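6-aminohexanoate-dimer hydrolase (PDB 4GB7) probably hydrolyses amide bonds in small substrates such as the 6-aminohexanoate dimer, as a putative serine hydrolase of the beta-lactamase clan. Local coordinates at residues 104-110 / 402-406; 276-282 / 323-329. One frame throughout, in Å; residues are numbered along the deposited sequence. Where two conformers were deposited one is given.

Interaction 1. Residues 104-110 / 402-406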
loop_
_atom_site.group_PDB
_atom_site.type_symbol
_atom_site.label_atom_id
_atom_site.label_comp_id
_atom_site.label_asym_id
_atom_site.label_seq_id
_atom_site.Cartn_x
_atom_site.Cartn_y
_atom_site.Cartn_z
ATOM N N LEU A 104 22.659 0.665 -5.713
ATOM C CA LEU A 104 21.803 -0.543 -5.570
ATOM C C LEU A 104 20.330 -0.126 -5.816
ATOM O O LEU A 104 19.596 -0.747 -6.588
ATOM C CB LEU A 104 21.955 -1.193 -4.203
ATOM C CG LEU A 104 20.998 -2.350 -3.830
ATOM C CD1 LEU A 104 21.346 -3.603 -4.623
ATOM C CD2 LEU A 104 21.095 -2.594 -2.337
ATOM N N LEU A 105 19.914 0.955 -5.167
ATOM C CA LEU A 105 18.576 1.477 -5.405
ATOM C C LEU A 105 18.288 1.726 -6.886
ATOM O O LEU A 105 17.267 1.314 -7.406
ATOM C CB LEU A 105 18.307 2.721 -4.552
ATOM C CG LEU A 105 18.367 2.666 -3.033
ATOM C CD1 LEU A 105 18.362 4.062 -2.411
ATOM C CD2 LEU A 105 17.202 1.847 -2.476
ATOM N N ASP A 106 19.211 2.398 -7.561
ATOM C CA ASP A 106 19.028 2.762 -8.964
ATOM C C ASP A 106 18.983 1.481 -9.835
ATOM O O ASP A 106 18.187 1.407 -10.772
ATOM C CB ASP A 106 20.182 3.716 -9.413
ATOM C CG ASP A 106 19.889 4.482 -10.696
ATOM O OD1 ASP A 106 18.751 4.599 -11.118
ATOM O OD2 ASP A 106 20.855 4.997 -11.345
ATOM N N ASP A 107 19.860 0.507 -9.512
ATOM C CA ASP A 107 19.997 -0.715 -10.284
ATOM C C ASP A 107 18.682 -1.509 -10.231
ATOM O O ASP A 107 18.376 -2.296 -11.130
ATOM C CB ASP A 107 21.128 -1.591 -9.747
ATOM C CG ASP A 107 21.506 -2.719 -10.715
ATOM O OD1 ASP A 107 21.611 -2.458 -11.939
ATOM O OD2 ASP A 107 21.722 -3.861 -10.261
ATOM N N ASN A 108 17.899 -1.256 -9.187
ATOM C CA ASN A 108 16.626 -1.932 -9.029
ATOM C C ASN A 108 15.428 -1.032 -9.272
ATOM O O ASN A 108 14.304 -1.323 -8.834
ATOM C CB ASN A 108 16.552 -2.650 -7.689
ATOM C CG ASN A 108 17.533 -3.798 -7.621
ATOM O OD1 ASN A 108 17.221 -4.939 -8.013
ATOM N ND2 ASN A 108 18.730 -3.504 -7.114
ATOM N N LYS A 109 15.660 0.020 -10.024
ATOM C CA LYS A 109 14.596 0.850 -10.580
ATOM C C LYS A 109 13.818 1.549 -9.464
ATOM O O LYS A 109 12.650 1.821 -9.596
ATOM C CB LYS A 109 13.720 0.076 -11.556
ATOM C CG LYS A 109 14.560 -0.402 -12.742
ATOM C CD LYS A 109 13.750 -1.236 -13.744
ATOM C CE LYS A 109 14.514 -1.547 -15.009
ATOM N NZ LYS A 109 15.729 -2.354 -14.783
ATOM N N THR A 110 14.501 1.880 -8.370
ATOM C CA THR A 110 13.926 2.754 -7.369
ATOM C C THR A 110 13.717 4.166 -7.964
ATOM O O THR A 110 14.534 4.686 -8.729
ATOM C CB THR A 110 14.856 2.853 -6.152
ATOM O OG1 THR A 110 15.071 1.545 -5.606
ATOM C CG2 THR A 110 14.372 3.934 -5.105
ATOM N N ILE A 402 15.721 -9.353 -4.267
ATOM C CA ILE A 402 15.844 -7.930 -3.880
ATOM C C ILE A 402 15.001 -7.611 -2.662
ATOM O O ILE A 402 15.415 -6.804 -1.815
ATOM C CB ILE A 402 15.541 -6.949 -5.053
ATOM C CG1 ILE A 402 15.966 -5.503 -4.673
ATOM C CG2 ILE A 402 14.094 -7.066 -5.539
ATOM C CD1 ILE A 402 17.457 -5.319 -4.416
ATOM N N HIS A 403 13.858 -8.261 -2.509
ATOM C CA HIS A 403 13.019 -7.970 -1.325
ATOM C C HIS A 403 13.756 -8.293 -0.038
ATOM O O HIS A 403 13.743 -7.498 0.901
ATOM C CB HIS A 403 11.739 -8.749 -1.354
ATOM C CG HIS A 403 10.883 -8.544 -0.113
ATOM N ND1 HIS A 403 10.478 -7.333 0.307
ATOM C CD2 HIS A 403 10.378 -9.469 0.804
ATOM C CE1 HIS A 403 9.722 -7.472 1.425
ATOM N NE2 HIS A 403 9.672 -8.779 1.736
ATOM N N SER A 404 14.407 -9.456 0.026
ATOM C CA SER A 404 15.193 -9.774 1.211
ATOM C C SER A 404 16.440 -8.859 1.407
ATOM O O SER A 404 16.839 -8.564 2.526
ATOM C CB SER A 404 15.655 -11.234 1.166
ATOM O OG SER A 404 16.428 -11.574 2.305
ATOM N N VAL A 405 17.088 -8.496 0.316
ATOM C CA VAL A 405 18.168 -7.520 0.396
ATOM C C VAL A 405 17.682 -6.204 1.029
ATOM O O VAL A 405 18.290 -5.699 1.984
ATOM C CB VAL A 405 18.818 -7.244 -0.970
ATOM C CG1 VAL A 405 19.810 -6.079 -0.899
ATOM C CG2 VAL A 405 19.513 -8.526 -1.478
ATOM N N TYR A 406 16.562 -5.685 0.548
ATOM C CA TYR A 406 15.985 -4.496 1.115
ATOM C C TYR A 406 15.573 -4.666 2.570
ATOM O O TYR A 406 15.853 -3.797 3.395
ATOM C CB TYR A 406 14.790 -4.072 0.269
ATOM C CG TYR A 406 15.046 -3.432 -1.088
ATOM C CD1 TYR A 406 16.309 -2.972 -1.475
ATOM C CD2 TYR A 406 13.995 -3.282 -1.985
ATOM C CE1 TYR A 406 16.471 -2.334 -2.664
ATOM C CE2 TYR A 406 14.143 -2.650 -3.184
ATOM C CZ TYR A 406 15.397 -2.197 -3.531
ATOM O OH TYR A 406 15.554 -1.544 -4.718
HETATM O O HOH W 1 13.329 -1.315 -6.253
#
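Asn108 and Ile402 approach each other from opposite directions where helix 101-107 ends against the first turn of helix 402-417. Read outward from its backbone, Asn108 first places CB 3.3 Å from Tyr406 OH. Its CG comes next, 3.5 Å from Ile402 CD1, and OD1 lies at a similar distance from the CG1 and CD1 methylene and methyl of Ile402. The last atom, ND2, touches the same CD1 but turns its N-H back to its own helix: it donates to Leu104 O at 2.9 Å, nearly straight at 167°, with the acceptor close to the amide plane. This bond fixes the rotation of the amide, so that CG, OD1 and ND2 all lie along the CG1-CD1 end of Ile402. On Ile402, CG1 stands anti to the backbone N (chi1 -168°); that torsion sends the branch toward Asn108 and also over one face of the Tyr406 ring, offset toward its rim.

Beside this pair, Leu104 CD2 packs on Val405 CG1 at 4.0 Å, and Leu105 CD2 approaches Tyr406 CE1 obliquely. The phenol oxygen reaches the polar end of the helix: water 1, in the plane of the ring at its edge, lies 2.7 Å from Tyr406 OH and donates to Asn108 O. Thr110 OG1 donates to Leu105 O, which also accepts from the backbone N of Asn108 and Thr110, while His391 of strand 387-393 is a further partner of that hydroxyl. The bonds from Thr110 N to Leu105 O and from Lys109 N to Asp106 O, with Lys109 at positive phi, define a Schellman motif, here closing a helix just before strand 110-117 enters the five-stranded antiparallel sheet of the beta-lactamase-like fold, against the start of the C-terminal helix.

Interaction 2. Residues 276-282 / 323-329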
loop_
_atom_site.group_PDB
_atom_site.type_symbol
_atom_site.label_atom_id
_atom_site.label_comp_id
_atom_site.label_asym_id
_atom_site.label_seq_id
_atom_site.Cartn_x
_atom_site.Cartn_y
_atom_site.Cartn_z
ATOM N N ARG A 276 -10.018 12.741 6.820
ATOM C CA ARG A 276 -9.543 12.075 8.023
ATOM C C ARG A 276 -8.032 12.091 8.198
ATOM O O ARG A 276 -7.534 11.993 9.333
ATOM C CB ARG A 276 -10.061 10.652 8.036
ATOM C CG ARG A 276 -11.562 10.546 8.211
ATOM C CD ARG A 276 -12.078 9.170 7.844
ATOM N NE ARG A 276 -13.513 9.054 8.116
ATOM C CZ ARG A 276 -14.039 8.769 9.312
ATOM N NH1 ARG A 276 -13.266 8.494 10.378
ATOM N NH2 ARG A 276 -15.366 8.714 9.443
ATOM N N ILE A 277 -7.286 12.132 7.101
ATOM C CA ILE A 277 -5.853 11.926 7.165
ATOM C C ILE A 277 -5.100 12.990 6.363
ATOM O O ILE A 277 -4.233 13.679 6.922
ATOM C CB ILE A 277 -5.411 10.509 6.675
ATOM C CG1 ILE A 277 -6.073 9.434 7.526
ATOM C CG2 ILE A 277 -3.876 10.434 6.531
ATOM C CD1 ILE A 277 -5.919 8.017 6.984
ATOM N N TRP A 278 -5.409 13.108 5.085
ATOM C CA TRP A 278 -4.524 13.852 4.136
ATOM C C TRP A 278 -4.505 15.355 4.398
ATOM O O TRP A 278 -3.594 16.051 3.991
ATOM C CB TRP A 278 -4.873 13.574 2.640
ATOM C CG TRP A 278 -3.619 13.459 1.829
ATOM C CD1 TRP A 278 -2.965 14.443 1.118
ATOM C CD2 TRP A 278 -2.801 12.273 1.724
ATOM N NE1 TRP A 278 -1.808 13.950 0.564
ATOM C CE2 TRP A 278 -1.635 12.643 0.933
ATOM C CE3 TRP A 278 -2.909 10.973 2.208
ATOM C CZ2 TRP A 278 -0.652 11.713 0.616
ATOM C CZ3 TRP A 278 -1.903 10.058 1.905
ATOM C CH2 TRP A 278 -0.826 10.406 1.111
ATOM N N SER A 279 -5.563 15.862 5.003
ATOM C CA SER A 279 -5.695 17.268 5.323
ATOM C C SER A 279 -5.228 17.563 6.756
ATOM O O SER A 279 -5.229 18.717 7.138
ATOM C CB SER A 279 -7.138 17.721 5.183
ATOM O OG SER A 279 -7.976 17.115 6.132
ATOM N N GLN A 280 -4.853 16.527 7.527
ATOM C CA GLN A 280 -4.661 16.633 8.973
ATOM C C GLN A 280 -3.245 16.521 9.459
ATOM O O GLN A 280 -3.011 16.778 10.630
ATOM C CB GLN A 280 -5.460 15.525 9.670
ATOM C CG GLN A 280 -6.941 15.539 9.293
ATOM C CD GLN A 280 -7.621 16.657 9.970
ATOM O OE1 GLN A 280 -7.623 16.715 11.201
ATOM N NE2 GLN A 280 -8.212 17.567 9.191
ATOM N N ILE A 281 -2.277 16.162 8.601
ATOM C CA ILE A 281 -0.910 15.918 9.114
ATOM C C ILE A 281 0.193 16.641 8.336
ATOM O O ILE A 281 1.323 16.139 8.220
ATOM C CB ILE A 281 -0.586 14.403 9.308
ATOM C CG1 ILE A 281 -0.575 13.637 7.952
ATOM C CG2 ILE A 281 -1.637 13.745 10.243
ATOM C CD1 ILE A 281 -0.093 12.198 8.085
ATOM N N GLY A 282 -0.160 17.812 7.791
ATOM C CA GLY A 282 0.834 18.720 7.187
ATOM C C GLY A 282 1.376 18.258 5.853
ATOM O O GLY A 282 2.484 18.685 5.444
ATOM N N TYR A 323 -0.801 13.394 16.243
ATOM C CA TYR A 323 -0.158 14.539 15.506
ATOM C C TYR A 323 -0.433 15.826 16.259
ATOM O O TYR A 323 -1.601 16.165 16.488
ATOM C CB TYR A 323 -0.699 14.638 14.088
ATOM C CG TYR A 323 -0.043 15.694 13.234
ATOM C CD1 TYR A 323 1.168 15.444 12.637
ATOM C CD2 TYR A 323 -0.604 16.948 13.072
ATOM C CE1 TYR A 323 1.796 16.415 11.879
ATOM C CE2 TYR A 323 -0.004 17.905 12.306
ATOM C CZ TYR A 323 1.187 17.629 11.695
ATOM O OH TYR A 323 1.823 18.604 10.981
ATOM N N ASN A 324 0.638 16.503 16.684
ATOM C CA ASN A 324 0.529 17.731 17.481
ATOM C C ASN A 324 -0.560 17.619 18.534
ATOM O O ASN A 324 -1.445 18.457 18.624
ATOM C CB ASN A 324 0.269 18.908 16.578
ATOM C CG ASN A 324 1.424 19.216 15.688
ATOM O OD1 ASN A 324 2.523 18.713 15.904
ATOM N ND2 ASN A 324 1.182 20.033 14.658
ATOM N N GLY A 325 -0.466 16.551 19.326
ATOM C CA GLY A 325 -1.349 16.349 20.454
ATOM C C GLY A 325 -2.748 15.891 20.192
ATOM O O GLY A 325 -3.511 15.731 21.175
ATOM N N LYS A 326 -3.097 15.703 18.913
ATOM C CA LYS A 326 -4.427 15.213 18.518
ATOM C C LYS A 326 -4.355 13.767 18.038
ATOM O O LYS A 326 -3.442 13.377 17.293
ATOM C CB LYS A 326 -5.026 16.085 17.407
ATOM C CG LYS A 326 -6.517 15.896 17.189
ATOM C CD LYS A 326 -7.090 17.028 16.342
ATOM C CE LYS A 326 -8.563 16.813 16.060
ATOM N NZ LYS A 326 -8.786 15.539 15.320
ATOM N N GLN A 327 -5.339 12.974 18.455
ATOM C CA GLN A 327 -5.488 11.615 18.011
ATOM C C GLN A 327 -6.180 11.574 16.637
ATOM O O GLN A 327 -7.376 11.439 16.516
ATOM C CB GLN A 327 -6.277 10.825 19.069
ATOM C CG GLN A 327 -6.006 9.349 19.038
ATOM C CD GLN A 327 -4.571 9.006 19.383
ATOM O OE1 GLN A 327 -4.015 9.512 20.366
ATOM N NE2 GLN A 327 -3.962 8.127 18.575
ATOM N N ILE A 328 -5.365 11.641 15.602
ATOM C CA ILE A 328 -5.818 11.600 14.221
ATOM C C ILE A 328 -6.401 10.242 13.862
ATOM O O ILE A 328 -7.463 10.164 13.192
ATOM C CB ILE A 328 -4.689 11.959 13.237
ATOM C CG1 ILE A 328 -4.056 13.288 13.625
ATOM C CG2 ILE A 328 -5.230 12.003 11.810
ATOM C CD1 ILE A 328 -4.964 14.459 13.733
ATOM N N LEU A 329 -5.699 9.193 14.278
ATOM C CA LEU A 329 -6.114 7.837 14.055
ATOM C C LEU A 329 -6.025 7.064 15.363
ATOM O O LEU A 329 -5.290 7.413 16.242
ATOM C CB LEU A 329 -5.191 7.200 13.000
ATOM C CG LEU A 329 -5.395 7.669 11.549
ATOM C CD1 LEU A 329 -4.341 7.022 10.677
ATOM C CD2 LEU A 329 -6.793 7.400 11.040
HETATM O O HOH W 2 -8.929 11.391 11.456
HETATM O O HOH W 3 -8.721 14.650 13.022
#
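The ring of Tyr323, at the first corner of a beta hairpin closed by a type I' turn (Tyr323 to Lys326), lies against the backbone that follows helix 269-278. Positive phi at both Asn324 and Gly325 gives the turn its type, and the paired backbone bonds between Tyr323 and Lys326 close the hairpin between strands 322-323 and 326-327. Packing is tight at the ring: Ile281 CA sits 3.8 Å from the Tyr323 centroid, only 10° off the ring normal, a CH-pi contact over the face. With CG anti to the backbone N (chi1 -176°), the phenol extends across the chain from Gln280 to Gly282. Gln280 O comes obliquely to within 3.4 Å of Tyr323 CD2, and Ile281 CB packs on CD1 of the same ring. Asn324 CG lies over the opposite face, toward the rim.

Close packing continues through Ile328 to the buried Leu329. Ile328 CG2 reaches Arg276 O at 3.4 Å and also touches Gln280 CB, whereas Ile328 CG1 meets Ile281 CG2. Leu329 crosses Ile277 at about a right angle, its CD2 4.1 Å from Ile277 CG1, and both side chains rest on Phe313 of helix 307-318. The guanidinium of Arg276 takes no part in this packing, being engaged by Glu156 in a salt bridge.

The other side is joined by water. Lys326 is exposed, and Gln280 OE1 stays 4.4 Å from its NZ; water 3 appears to bridge them in one conformer of Lys326, but a second conformer makes this link doubtful. In-plane donation from Gln280 NE2 to Ser279 OG holds that amide's orientation. Nearer the helix, water 2 donates to both Arg276 O and Ile328 O, each at 2.6 Å.

In the fold
Interactions 1 and 2 lie far apart, with centres about 32 Å from each other and nearest atoms about 18 Å apart, and share no helix or strand. The chain passes through both segments of interaction 2 between the two segments of interaction 1. Both contacts involve the C-terminal end of a helix, but the partners differ: another helix beside the five-stranded sheet at 104-110/402-406, a hairpin at 276-282/323-329. Six of seven touching residues are buried in interaction 1, and its single bridging water reaches a phenol. Interaction 2 is only partly buried, yet buries more surface (358 against 242 Å²); one water joins two backbone carbonyls, and a second, less certain one lies between a lysine and a glutamine.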